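Local coordinates for ABC transporter, substrate binding protein (Polyamine) (Agrobacterium tumefaciens, PDB 4EQ7) that probably binds polyamines in the periplasm and hands them to an ABC importer in the inner membrane, at residues A[219-224]-A[285-290]; A[103-108]-A[117-122]; A[18-23]-A[241-246]; A[63-68]-A[293-298]; A[184-189]-A[204-209]. All coordinates share one frame; numbering follows the deposited sequence.

How the contacts relate
Contact 2 touches both contact 1 and contact 5, which do not meet each other. Contacts 1 and 2 have centres 12 Å apart and lie on the neighbouring strands 214-229 and 96-108 of one sheet, and Trp-119 NE1 of contact 2 gives a probable hydrogen bond to Gln-220 O of contact 1. Contact 5 lies 14 Å from contact 2, centre to centre; Asn-108 ND2 probably bonds to Ile-189 O, and Met-204 SE packs on Gly-106. Contact 4 touches contact 1 lightly, where the selenomethionine Met-294 meets Ala-224. Contact 3 stands apart, its centre 35 Å from that of contact 2 and across the middle of the chain, as expected for a two-lobed binding protein. The sulfate sits at contact 5.

Contact 1. Residues A[219-224]-A[285-290]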
# COMPACT_ATOMS: atom_id res chain seq x y z
N ALA A 219 -7.19 14.58 -6.98
CA ALA A 219 -7.81 15.41 -5.93
C ALA A 219 -7.99 14.60 -4.64
O ALA A 219 -8.66 13.56 -4.65
CB ALA A 219 -9.15 15.95 -6.40
N GLN A 220 -7.33 15.07 -3.54
CA GLN A 220 -7.32 14.44 -2.22
C GLN A 220 -6.79 12.99 -2.28
O GLN A 220 -7.26 12.13 -1.54
CB GLN A 220 -8.73 14.47 -1.57
CG GLN A 220 -9.29 15.87 -1.33
CD GLN A 220 -10.66 15.78 -0.71
OE1 GLN A 220 -11.57 15.10 -1.21
NE2 GLN A 220 -10.84 16.47 0.39
N ASN A 221 -5.79 12.74 -3.16
CA ASN A 221 -5.20 11.40 -3.31
C ASN A 221 -4.66 10.93 -1.96
O ASN A 221 -4.10 11.73 -1.22
CB ASN A 221 -4.15 11.36 -4.45
CG ASN A 221 -2.87 12.10 -4.14
OD1 ASN A 221 -1.93 11.52 -3.62
ND2 ASN A 221 -2.82 13.42 -4.42
N ILE A 222 -4.94 9.67 -1.60
CA ILE A 222 -4.62 9.12 -0.27
C ILE A 222 -3.39 8.25 -0.32
O ILE A 222 -3.39 7.25 -1.02
CB ILE A 222 -5.83 8.36 0.34
CG1 ILE A 222 -7.09 9.26 0.40
CG2 ILE A 222 -5.49 7.74 1.74
CD1 ILE A 222 -8.42 8.48 0.41
N THR A 223 -2.34 8.62 0.44
CA THR A 223 -1.12 7.81 0.46
C THR A 223 -1.13 6.83 1.61
O THR A 223 -1.67 7.13 2.68
CB THR A 223 0.15 8.68 0.59
OG1 THR A 223 0.19 9.26 1.89
CG2 THR A 223 0.26 9.74 -0.50
N ALA A 224 -0.53 5.66 1.38
CA ALA A 224 -0.27 4.65 2.40
C ALA A 224 0.98 3.91 1.89
O ALA A 224 1.44 4.18 0.77
CB ALA A 224 -1.45 3.71 2.59
N GLN A 285 2.22 15.38 -6.81
CA GLN A 285 0.79 15.59 -6.57
C GLN A 285 0.42 15.81 -5.08
O GLN A 285 -0.63 15.34 -4.61
CB GLN A 285 -0.00 14.40 -7.14
CG GLN A 285 0.38 13.98 -8.57
CD GLN A 285 -0.21 14.86 -9.65
OE1 GLN A 285 -1.07 15.71 -9.41
NE2 GLN A 285 0.24 14.66 -10.87
N THR A 286 1.29 16.54 -4.35
CA THR A 286 1.16 16.82 -2.92
C THR A 286 0.13 17.92 -2.59
O THR A 286 -0.22 18.06 -1.43
CB THR A 286 2.52 17.23 -2.31
OG1 THR A 286 2.96 18.42 -2.99
CG2 THR A 286 3.56 16.13 -2.42
N GLU A 287 -0.32 18.70 -3.60
CA GLU A 287 -1.28 19.81 -3.45
C GLU A 287 -2.38 19.57 -2.38
O GLU A 287 -2.38 20.23 -1.33
CB GLU A 287 -1.89 20.26 -4.81
CG GLU A 287 -2.02 19.20 -5.92
CD GLU A 287 -3.05 18.09 -5.81
OE1 GLU A 287 -2.88 17.21 -4.93
OE2 GLU A 287 -3.97 18.03 -6.66
N SER A 288 -3.27 18.62 -2.64
CA SER A 288 -4.40 18.27 -1.77
C SER A 288 -4.24 16.85 -1.21
O SER A 288 -5.20 16.28 -0.71
CB SER A 288 -5.69 18.34 -2.57
OG SER A 288 -5.63 17.43 -3.66
N GLN A 289 -3.04 16.29 -1.32
CA GLN A 289 -2.71 14.93 -0.87
C GLN A 289 -3.03 14.68 0.61
O GLN A 289 -2.72 15.50 1.48
CB GLN A 289 -1.25 14.65 -1.15
CG GLN A 289 -0.81 13.21 -0.91
CD GLN A 289 0.56 13.02 -1.48
OE1 GLN A 289 1.56 13.35 -0.85
NE2 GLN A 289 0.64 12.52 -2.70
N VAL A 290 -3.65 13.54 0.87
CA VAL A 290 -4.01 13.13 2.22
C VAL A 290 -3.10 11.95 2.60
O VAL A 290 -3.13 10.91 1.93
CB VAL A 290 -5.52 12.77 2.30
CG1 VAL A 290 -5.88 12.19 3.68
CG2 VAL A 290 -6.39 13.98 1.98
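Ile-222 and Val-290 form a parallel bridge, their CA atoms 4.8 Å apart, which sets the short strand 290-291 beside strand 214-229. Val-290 is held through both its backbone polar groups: its N donates to Asn-221 O at 2.8 Å, and its O accepts from Thr-223 N. Upstream, where the chain turns a corner at residues 219 and 220, a side chain takes over: Ser-288 OG accepts from Gln-220 N at 2.9 Å, almost straight at 171°.

Asn-221 carries most of the side-chain chemistry. Its OD1 takes Gln-289 NE2 on a lone pair at 2.9 Å, although the two amide planes stand nearly perpendicular. Its ND2 gives to Gln-285 O, also 2.9 Å away and within the amide plane. A chi1 of 71° tucks the carboxamide between backbone N and carbonyl carbon and lays it against the loop. Beyond the amide bonds, Thr-223 CG2 rests on Gln-289 CD at 3.4 Å.

Ser-102 OG adds a second bond to Asn-221 OD1, and Trp-218 O a second to ND2. Gripped at both ends, this buried amide should have its flip state fixed and its polar atoms satisfied while it ties the loop before residue 290 to the strand.

Contact 2. Residues A[103-108]-A[117-122]; sequences FVIGCN and KSWADL
Ile-105 lies over one face of the Trp-119 indole. Its CG1 makes a CH-pi contact, 3.9 Å from the centroid of the six-membered ring and 25° off the normal. With CG1 set beside the backbone N (chi1 -55°), CD1 stays above the indole, out toward its rim, and ends 3.6 Å from Ser-118 C, against the start of the helix. The indole edge is used as well, for Phe-103 O lies near the ring plane, 3.6 Å from Trp-119 CZ2. Leu-122 CD1 fills in loosely beside Ile-105 CG2.

No hydrogen bond crosses between the segments, so the polar atoms act a step further out. Trp-119 NE1 donates to Gln-220 O, which should fix the rotation of the indole. Ser-118 is the N-cap of helix 119-122, its OG accepting from Asp-121 N at 3.0 Å. Asp-121 answers with OD2, whose anti lone pair takes Lys-117 N at 2.9 Å. Further out, the Cys-107 to Cys-115 disulfide pins the connecting loop, and Lys-117 NZ forms a salt bridge with Glu-215.

The result is a short capped helix packed on the sheet where strand 96-108 lies between its antiparallel neighbours 196-200 and 214-229, consistent with a lobe of the type 2 periplasmic binding-protein fold.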
# COMPACT_ATOMS: atom_id res chain seq x y z
N PHE A 103 -3.94 6.23 -3.44
CA PHE A 103 -5.21 5.79 -4.01
C PHE A 103 -5.70 7.01 -4.76
O PHE A 103 -5.71 8.12 -4.21
CB PHE A 103 -6.23 5.42 -2.95
CG PHE A 103 -5.88 4.12 -2.27
CD1 PHE A 103 -6.06 2.91 -2.93
CD2 PHE A 103 -5.37 4.11 -0.98
CE1 PHE A 103 -5.74 1.70 -2.31
CE2 PHE A 103 -5.07 2.91 -0.34
CZ PHE A 103 -5.27 1.71 -1.01
N VAL A 104 -6.02 6.82 -6.04
CA VAL A 104 -6.47 7.90 -6.93
C VAL A 104 -7.80 7.50 -7.56
O VAL A 104 -8.18 6.32 -7.49
CB VAL A 104 -5.42 8.21 -8.04
CG1 VAL A 104 -4.12 8.75 -7.44
CG2 VAL A 104 -5.14 6.97 -8.91
N ILE A 105 -8.46 8.46 -8.21
CA ILE A 105 -9.74 8.19 -8.87
C ILE A 105 -9.46 7.92 -10.36
O ILE A 105 -9.21 8.86 -11.13
CB ILE A 105 -10.77 9.32 -8.62
CG1 ILE A 105 -10.96 9.56 -7.10
CG2 ILE A 105 -12.09 8.95 -9.27
CD1 ILE A 105 -10.90 10.98 -6.71
N GLY A 106 -9.45 6.65 -10.71
CA GLY A 106 -9.17 6.18 -12.07
C GLY A 106 -10.45 6.00 -12.83
O GLY A 106 -11.47 5.69 -12.23
N CYS A 107 -10.43 6.25 -14.16
CA CYS A 107 -11.65 6.18 -14.97
C CYS A 107 -11.42 5.77 -16.42
O CYS A 107 -10.53 6.30 -17.08
CB CYS A 107 -12.40 7.51 -14.90
SG CYS A 107 -13.95 7.53 -15.84
N ASN A 108 -12.24 4.86 -16.93
CA ASN A 108 -12.21 4.42 -18.31
C ASN A 108 -13.06 5.48 -19.07
O ASN A 108 -14.28 5.41 -19.07
CB ASN A 108 -12.81 3.00 -18.41
CG ASN A 108 -12.96 2.48 -19.81
OD1 ASN A 108 -13.25 3.21 -20.76
ND2 ASN A 108 -12.85 1.17 -19.96
N LYS A 117 -14.24 13.33 -10.43
CA LYS A 117 -12.99 14.06 -10.19
C LYS A 117 -12.62 14.15 -8.72
O LYS A 117 -11.51 14.54 -8.42
CB LYS A 117 -13.07 15.50 -10.78
CG LYS A 117 -13.56 15.61 -12.24
CD LYS A 117 -12.56 15.04 -13.24
CE LYS A 117 -12.53 15.80 -14.54
NZ LYS A 117 -13.20 15.06 -15.64
N SER A 118 -13.54 13.88 -7.81
CA SER A 118 -13.29 13.98 -6.38
C SER A 118 -13.85 12.75 -5.70
O SER A 118 -14.60 12.02 -6.33
CB SER A 118 -14.00 15.22 -5.83
OG SER A 118 -15.40 15.10 -6.00
N TRP A 119 -13.51 12.52 -4.40
CA TRP A 119 -14.11 11.40 -3.68
C TRP A 119 -15.63 11.63 -3.64
O TRP A 119 -16.39 10.68 -3.82
CB TRP A 119 -13.54 11.23 -2.24
CG TRP A 119 -12.05 10.95 -2.23
CD1 TRP A 119 -11.07 11.73 -1.67
CD2 TRP A 119 -11.37 9.85 -2.85
NE1 TRP A 119 -9.83 11.19 -1.92
CE2 TRP A 119 -9.99 10.03 -2.64
CE3 TRP A 119 -11.80 8.74 -3.60
CZ2 TRP A 119 -9.03 9.12 -3.12
CZ3 TRP A 119 -10.87 7.82 -4.04
CH2 TRP A 119 -9.49 8.03 -3.84
N ALA A 120 -16.07 12.89 -3.42
CA ALA A 120 -17.51 13.22 -3.41
C ALA A 120 -18.16 12.73 -4.70
O ALA A 120 -19.18 12.05 -4.64
CB ALA A 120 -17.72 14.72 -3.21
N ASP A 121 -17.55 13.01 -5.86
CA ASP A 121 -18.05 12.54 -7.17
C ASP A 121 -18.08 11.01 -7.24
O ASP A 121 -19.05 10.42 -7.73
CB ASP A 121 -17.13 13.04 -8.29
CG ASP A 121 -17.22 14.52 -8.63
OD1 ASP A 121 -18.10 15.21 -8.07
OD2 ASP A 121 -16.39 14.98 -9.42
N LEU A 122 -17.01 10.35 -6.77
CA LEU A 122 -16.96 8.88 -6.81
C LEU A 122 -18.11 8.26 -5.98
O LEU A 122 -18.59 7.18 -6.30
CB LEU A 122 -15.57 8.38 -6.36
CG LEU A 122 -15.32 6.87 -6.53
CD1 LEU A 122 -15.44 6.44 -8.02
CD2 LEU A 122 -13.95 6.48 -5.96

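Contact 3. Residues A[18-23]-A[241-246]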
# COMPACT_ATOMS: atom_id res chain seq x y z
N ALA A 18 14.20 -9.50 -7.97
CA ALA A 18 15.07 -9.02 -9.05
C ALA A 18 15.82 -7.73 -8.70
O ALA A 18 17.00 -7.61 -9.05
CB ALA A 18 14.27 -8.84 -10.34
N ALA A 19 15.15 -6.74 -8.08
CA ALA A 19 15.80 -5.46 -7.76
C ALA A 19 16.63 -5.48 -6.48
O ALA A 19 17.58 -4.70 -6.38
CB ALA A 19 14.76 -4.36 -7.66
N TRP A 20 16.24 -6.30 -5.48
CA TRP A 20 16.90 -6.28 -4.17
C TRP A 20 17.70 -7.52 -3.86
O TRP A 20 18.91 -7.41 -3.65
CB TRP A 20 15.88 -6.00 -3.02
CG TRP A 20 15.02 -4.77 -3.20
CD1 TRP A 20 15.26 -3.69 -4.00
CD2 TRP A 20 13.82 -4.47 -2.47
NE1 TRP A 20 14.27 -2.75 -3.85
CE2 TRP A 20 13.38 -3.20 -2.89
CE3 TRP A 20 13.10 -5.14 -1.46
CZ2 TRP A 20 12.23 -2.59 -2.37
CZ3 TRP A 20 11.97 -4.53 -0.92
CH2 TRP A 20 11.55 -3.27 -1.37
N ALA A 21 17.03 -8.70 -3.80
CA ALA A 21 17.68 -9.97 -3.43
C ALA A 21 18.85 -10.30 -4.35
O ALA A 21 19.91 -10.74 -3.88
CB ALA A 21 16.67 -11.12 -3.44
N GLU A 22 18.64 -10.14 -5.65
CA GLU A 22 19.69 -10.46 -6.60
C GLU A 22 20.87 -9.53 -6.46
O GLU A 22 22.02 -10.01 -6.44
CB GLU A 22 19.14 -10.49 -8.03
CG GLU A 22 20.11 -11.12 -9.01
CD GLU A 22 19.40 -11.50 -10.29
OE1 GLU A 22 18.68 -12.52 -10.29
OE2 GLU A 22 19.52 -10.74 -11.28
N LYS A 23 20.60 -8.22 -6.34
CA LYS A 23 21.66 -7.22 -6.18
C LYS A 23 22.44 -7.48 -4.89
O LYS A 23 23.68 -7.43 -4.91
CB LYS A 23 21.10 -5.79 -6.24
CG LYS A 23 20.98 -5.21 -7.67
CD LYS A 23 19.92 -5.90 -8.54
CE LYS A 23 19.68 -5.20 -9.85
NZ LYS A 23 18.67 -5.94 -10.67
N MSE A 241 19.94 -6.04 8.37
CA MSE A 241 20.11 -4.58 8.30
C MSE A 241 20.74 -4.16 6.97
O MSE A 241 20.32 -3.16 6.38
CB MSE A 241 20.94 -4.04 9.48
CG MSE A 241 20.37 -4.37 10.84
SE MSE A 241 18.45 -3.84 10.95
CE MSE A 241 17.98 -4.88 12.55
N LYS A 242 21.78 -4.90 6.52
CA LYS A 242 22.46 -4.63 5.24
C LYS A 242 21.47 -4.81 4.08
O LYS A 242 21.47 -4.01 3.15
CB LYS A 242 23.66 -5.57 5.06
CG LYS A 242 24.87 -5.17 5.94
CD LYS A 242 26.10 -6.03 5.67
CE LYS A 242 26.14 -7.30 6.50
NZ LYS A 242 27.34 -8.13 6.19
N PHE A 243 20.62 -5.85 4.14
CA PHE A 243 19.63 -6.08 3.07
C PHE A 243 18.68 -4.88 3.00
O PHE A 243 18.44 -4.34 1.92
CB PHE A 243 18.84 -7.37 3.32
CG PHE A 243 17.78 -7.60 2.27
CD1 PHE A 243 18.05 -8.35 1.13
CD2 PHE A 243 16.51 -7.02 2.40
CE1 PHE A 243 17.09 -8.50 0.13
CE2 PHE A 243 15.55 -7.18 1.40
CZ PHE A 243 15.84 -7.92 0.28
N ILE A 244 18.18 -4.43 4.19
CA ILE A 244 17.29 -3.27 4.25
C ILE A 244 17.96 -2.02 3.71
O ILE A 244 17.35 -1.29 2.93
CB ILE A 244 16.65 -3.09 5.65
CG1 ILE A 244 15.70 -4.27 5.93
CG2 ILE A 244 15.92 -1.75 5.74
CD1 ILE A 244 15.19 -4.38 7.36
N ALA A 245 19.26 -1.79 4.07
CA ALA A 245 19.98 -0.62 3.56
C ALA A 245 20.06 -0.69 2.02
O ALA A 245 19.86 0.33 1.36
CB ALA A 245 21.39 -0.56 4.16
N LEU A 246 20.29 -1.87 1.45
CA LEU A 246 20.35 -2.00 -0.02
C LEU A 246 18.97 -1.72 -0.63
O LEU A 246 18.85 -0.91 -1.54
CB LEU A 246 20.86 -3.39 -0.43
CG LEU A 246 21.12 -3.57 -1.93
CD1 LEU A 246 22.37 -4.37 -2.16
CD2 LEU A 246 19.92 -4.25 -2.63
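Lys-23, whose CB leans on Leu-246 CD2, bends back along its own helix so that NZ bonds to Ala-18 O at 2.9 Å, the nitrogen tilted 34° from the carbonyl plane. The bend lies at chi2, and it carries the ammonium away from helix 237-247 to the wider pi-type turn at residues 18-21. Trp-20 likewise sends its polar atom elsewhere, NE1 bonding to Ala-252 O.

What crosses between the helices is apolar. Leu-246 points at helix 10-28 and sets its CD2 3.5 Å from Trp-20 O, while CD1 approaches the backbone of Lys-23. Phe-243 reaches across with CG anti to the backbone N (chi1 178°), so the ring comes in rim first. Its CE1 lies 3.9 Å from Ala-21 CA, which sits at the ring edge, in plane. Its CZ meets Trp-20 CB at 3.8 Å. The two helices run closer to antiparallel than to parallel, the short segments passing 9.8 Å apart at 138°. Phe-24 and Phe-5 also meet the Phe-243 ring, the former edge-to-face, and extend the aromatic cluster.

With no hydrogen bond across the interface, dispersion and shape hold the pair together. The lysine ammonium and the indole N-H have partners away from the apolar seam, so neither needs one within it.

Contact 4. Residues A[63-68]-A[293-298]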
# COMPACT_ATOMS: atom_id res chain seq x y z
N TYR A 63 0.56 -2.25 10.16
CA TYR A 63 1.00 -3.39 10.96
C TYR A 63 2.37 -3.05 11.58
O TYR A 63 2.57 -3.32 12.76
CB TYR A 63 1.10 -4.68 10.14
CG TYR A 63 1.79 -5.78 10.90
CD1 TYR A 63 1.11 -6.55 11.84
CD2 TYR A 63 3.17 -5.98 10.77
CE1 TYR A 63 1.77 -7.51 12.61
CE2 TYR A 63 3.84 -6.93 11.55
CZ TYR A 63 3.13 -7.70 12.45
OH TYR A 63 3.79 -8.65 13.19
N ALA A 64 3.31 -2.48 10.78
CA ALA A 64 4.65 -2.11 11.29
C ALA A 64 4.53 -1.19 12.51
O ALA A 64 5.23 -1.40 13.52
CB ALA A 64 5.46 -1.39 10.19
N ALA A 65 3.65 -0.17 12.42
CA ALA A 65 3.39 0.82 13.48
C ALA A 65 2.76 0.20 14.72
O ALA A 65 2.99 0.67 15.82
CB ALA A 65 2.54 1.96 12.95
N GLN A 66 2.05 -0.93 14.57
CA GLN A 66 1.48 -1.62 15.70
C GLN A 66 2.45 -2.63 16.32
O GLN A 66 2.51 -2.76 17.55
CB GLN A 66 0.20 -2.37 15.25
CG GLN A 66 -0.52 -3.13 16.39
CD GLN A 66 -1.54 -4.08 15.85
OE1 GLN A 66 -1.24 -4.98 15.06
NE2 GLN A 66 -2.79 -3.91 16.28
N ALA A 67 3.19 -3.37 15.47
CA ALA A 67 4.07 -4.47 15.88
C ALA A 67 5.31 -4.03 16.66
O ALA A 67 5.67 -4.69 17.63
CB ALA A 67 4.45 -5.32 14.67
N GLY A 68 5.91 -2.90 16.27
CA GLY A 68 7.10 -2.34 16.94
C GLY A 68 6.91 -2.13 18.44
O GLY A 68 7.63 -2.75 19.23
N ASP A 293 -3.04 7.97 8.24
CA ASP A 293 -2.40 7.94 9.54
C ASP A 293 -2.16 6.51 10.02
O ASP A 293 -3.08 5.86 10.51
CB ASP A 293 -3.23 8.76 10.54
CG ASP A 293 -2.56 9.08 11.87
OD1 ASP A 293 -1.80 8.24 12.37
OD2 ASP A 293 -2.90 10.11 12.46
N MSE A 294 -0.88 6.05 9.91
CA MSE A 294 -0.43 4.71 10.28
C MSE A 294 -0.55 4.45 11.77
O MSE A 294 -0.74 3.30 12.15
CB MSE A 294 1.03 4.42 9.82
CG MSE A 294 1.28 4.57 8.34
SE MSE A 294 0.34 3.30 7.19
CE MSE A 294 -1.19 4.37 6.69
N ASN A 295 -0.44 5.52 12.59
CA ASN A 295 -0.56 5.46 14.04
C ASN A 295 -2.00 5.26 14.45
O ASN A 295 -2.24 4.47 15.36
CB ASN A 295 0.03 6.72 14.71
CG ASN A 295 1.52 6.82 14.55
OD1 ASN A 295 2.05 7.83 14.10
ND2 ASN A 295 2.22 5.74 14.85
N TYR A 296 -2.95 5.98 13.80
CA TYR A 296 -4.37 5.74 14.05
C TYR A 296 -4.64 4.26 13.67
O TYR A 296 -5.27 3.54 14.44
CB TYR A 296 -5.29 6.68 13.22
CG TYR A 296 -6.74 6.25 13.24
CD1 TYR A 296 -7.61 6.69 14.24
CD2 TYR A 296 -7.22 5.32 12.32
CE1 TYR A 296 -8.93 6.22 14.31
CE2 TYR A 296 -8.51 4.80 12.42
CZ TYR A 296 -9.37 5.28 13.39
OH TYR A 296 -10.66 4.78 13.44
N TRP A 297 -4.20 3.82 12.47
CA TRP A 297 -4.48 2.44 12.07
C TRP A 297 -3.82 1.42 12.96
O TRP A 297 -4.42 0.40 13.25
CB TRP A 297 -4.19 2.21 10.57
CG TRP A 297 -5.32 2.68 9.71
CD1 TRP A 297 -5.55 3.95 9.26
CD2 TRP A 297 -6.41 1.88 9.23
NE1 TRP A 297 -6.69 3.98 8.49
CE2 TRP A 297 -7.23 2.72 8.44
CE3 TRP A 297 -6.74 0.51 9.35
CZ2 TRP A 297 -8.40 2.25 7.81
CZ3 TRP A 297 -7.86 0.03 8.67
CH2 TRP A 297 -8.69 0.90 7.93
N ALA A 298 -2.62 1.74 13.47
CA ALA A 298 -1.92 0.84 14.40
C ALA A 298 -2.78 0.58 15.65
O ALA A 298 -2.81 -0.54 16.15
CB ALA A 298 -0.60 1.47 14.83
O HOH W 1 -4.06 -2.10 17.98
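Ala-65 and Ala-298 meet at a helix crossing built on small residues, in which helix 61-67 packs against the start of helix 294-312, the last helix of this type 2 periplasmic binding-protein fold.

The apolar part is alanine against alanine. The methyl carbons Ala-65 CB and Ala-298 CB are 3.7 Å apart, and Ala-298 CB also nestles on the backbone of helix 61-67, 3.6 Å from Ala-65 C. Such small groups let the segment axes come within 7.9 Å, crossing at -62°. Ala-65 CB also reaches back one turn to Met-294 O, 3.6 Å away.

A side-chain cap starts helix 294-312. Asp-293 is the N-cap, its OD1 accepting from Tyr-296 N at 2.9 Å from above the carboxylate plane, with a weak second bond from Asn-295 N. On the same helix Trp-297 NE1 reaches Glu-144 of helix 142-149.

The polar part runs through Gln-66. Its side chain, CG anti to the backbone N (chi1 -179°), extends along the flank of Ala-298, and its NE2 bonds to Asp-302 OD2 one turn further on. A single water completes the join: Gln-66 NE2 gives to it at 2.8 Å, and the water gives in turn to Ala-298 O at 2.7 Å.

Contact 5. Residues A[184-189]-A[204-209]. With SO4 (sulfate ion), chain C.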
# COMPACT_ATOMS: atom_id res chain seq x y z
N GLN A 184 -6.59 -7.28 -11.01
CA GLN A 184 -8.06 -7.30 -11.02
C GLN A 184 -8.63 -5.85 -11.13
O GLN A 184 -9.58 -5.62 -11.90
CB GLN A 184 -8.61 -8.04 -9.80
CG GLN A 184 -10.14 -8.01 -9.69
CD GLN A 184 -10.62 -8.79 -8.50
OE1 GLN A 184 -10.08 -8.69 -7.41
NE2 GLN A 184 -11.63 -9.62 -8.69
N SER A 185 -8.04 -4.89 -10.42
CA SER A 185 -8.48 -3.49 -10.53
C SER A 185 -8.37 -3.02 -11.99
O SER A 185 -9.28 -2.35 -12.50
CB SER A 185 -7.70 -2.56 -9.60
OG SER A 185 -6.37 -2.28 -9.98
N GLN A 186 -7.29 -3.41 -12.66
CA GLN A 186 -7.07 -3.04 -14.06
C GLN A 186 -8.09 -3.69 -14.98
O GLN A 186 -8.62 -3.01 -15.86
CB GLN A 186 -5.67 -3.41 -14.52
CG GLN A 186 -4.60 -2.61 -13.84
CD GLN A 186 -3.24 -3.09 -14.25
OE1 GLN A 186 -2.87 -4.25 -14.06
NE2 GLN A 186 -2.41 -2.18 -14.65
N GLN A 187 -8.37 -5.00 -14.76
CA GLN A 187 -9.37 -5.74 -15.54
C GLN A 187 -10.76 -5.10 -15.38
O GLN A 187 -11.47 -4.92 -16.37
CB GLN A 187 -9.40 -7.24 -15.17
CG GLN A 187 -10.22 -8.08 -16.16
CD GLN A 187 -10.06 -9.57 -16.00
OE1 GLN A 187 -10.21 -10.14 -14.90
NE2 GLN A 187 -9.82 -10.26 -17.11
N LEU A 188 -11.13 -4.75 -14.15
CA LEU A 188 -12.43 -4.11 -13.87
C LEU A 188 -12.63 -2.77 -14.60
O LEU A 188 -13.68 -2.54 -15.20
CB LEU A 188 -12.64 -3.95 -12.35
CG LEU A 188 -12.97 -5.27 -11.62
CD1 LEU A 188 -12.86 -5.11 -10.15
CD2 LEU A 188 -14.36 -5.79 -12.00
N ILE A 189 -11.61 -1.90 -14.57
CA ILE A 189 -11.65 -0.60 -15.24
C ILE A 189 -11.58 -0.79 -16.76
O ILE A 189 -12.42 -0.22 -17.47
CB ILE A 189 -10.53 0.33 -14.72
CG1 ILE A 189 -10.76 0.67 -13.21
CG2 ILE A 189 -10.44 1.62 -15.56
CD1 ILE A 189 -9.63 1.41 -12.61
N MSE A 204 -2.93 2.72 -13.17
CA MSE A 204 -3.46 3.59 -14.24
C MSE A 204 -2.49 3.71 -15.42
O MSE A 204 -2.94 3.91 -16.56
CB MSE A 204 -3.85 4.98 -13.69
CG MSE A 204 -4.99 4.93 -12.67
SE MSE A 204 -6.51 3.92 -13.33
CE MSE A 204 -6.94 5.00 -14.89
N THR A 205 -1.15 3.58 -15.16
CA THR A 205 -0.08 3.65 -16.18
C THR A 205 -0.14 2.48 -17.16
O THR A 205 -0.10 2.71 -18.37
CB THR A 205 1.31 3.76 -15.48
OG1 THR A 205 1.34 4.96 -14.72
CG2 THR A 205 2.49 3.76 -16.46
N ALA A 206 -0.25 1.22 -16.66
CA ALA A 206 -0.33 0.08 -17.59
C ALA A 206 -1.63 0.11 -18.36
O ALA A 206 -1.68 -0.42 -19.47
CB ALA A 206 -0.18 -1.24 -16.86
N LEU A 207 -2.68 0.77 -17.80
CA LEU A 207 -3.94 0.92 -18.53
C LEU A 207 -3.70 1.85 -19.71
O LEU A 207 -4.01 1.48 -20.84
CB LEU A 207 -5.07 1.44 -17.63
CG LEU A 207 -5.72 0.40 -16.70
CD1 LEU A 207 -6.72 1.04 -15.81
CD2 LEU A 207 -6.40 -0.71 -17.48
N GLU A 208 -3.08 3.02 -19.46
CA GLU A 208 -2.72 4.03 -20.48
C GLU A 208 -1.85 3.40 -21.60
O GLU A 208 -2.14 3.60 -22.77
CB GLU A 208 -1.94 5.15 -19.80
CG GLU A 208 -1.96 6.50 -20.49
CD GLU A 208 -1.31 7.61 -19.69
OE1 GLU A 208 -1.29 7.53 -18.44
OE2 GLU A 208 -0.81 8.57 -20.32
N GLN A 209 -0.83 2.61 -21.22
CA GLN A 209 0.10 1.94 -22.14
C GLN A 209 -0.52 0.79 -22.93
O GLN A 209 -0.06 0.52 -24.04
CB GLN A 209 1.33 1.46 -21.40
CG GLN A 209 2.22 2.59 -20.96
CD GLN A 209 3.35 2.11 -20.09
OE1 GLN A 209 3.35 0.97 -19.60
NE2 GLN A 209 4.31 2.98 -19.86
S SO4 C . -3.83 -9.75 -8.89
O1 SO4 C . -5.23 -9.32 -9.02
O2 SO4 C . -3.61 -10.80 -9.88
O3 SO4 C . -2.90 -8.65 -9.11
O4 SO4 C . -3.62 -10.30 -7.54
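Leu-207 pushes both of its methyls into helix 182-190, one toward Gln-186 and one toward Ile-189. Its CD2 lies 3.6 Å from Gln-186 O and also touches Gln-186 CB, while CD1 turns to Ile-189 CG2 at 3.8 Å, the two side chains crossing at about a right angle. CG2 of Ile-189 stands anti to its own backbone N, which turns that methyl to the leucine, while CG1 carries CD1 to a second site on the same helix. There CD1 meets the selenium of Met-204, a selenomethionine, at 4.1 Å, again with the chains crossed. Met-204 begins on the far side of its helix; bends at chi2 and chi3 (-51° and -61°) curl SE back to the contact.

At the outer end, Gln-186 stretches across so that NE2 lies 3.3 Å from Ala-206 CB, a methyl contact and no bond. The polar end of the side chain is held from outside the two segments, OE1 accepting from Arg-203 NH1. At the opening turn of helix 182-190, Gln-184 N gives a bond to sulfate O1 at 3.2 Å, and Ala-183 N gives another. The ion, probably from the crystallisation liquor, would gain from the partial positive charge of a helix start.

The segment axes pass 10.1 Å apart at -47°. Helix 182-190 forms the beta-alpha-beta crossover from strand 176-179 to strand 196-200, both parallel to strand 132-135 between them. Ile-189 and Met-204 both rest on Val-199 of strand 196-200, and Met-204 and Leu-207 on Val-214 of strand 214-229, so the two helices pack against each other and the sheet together.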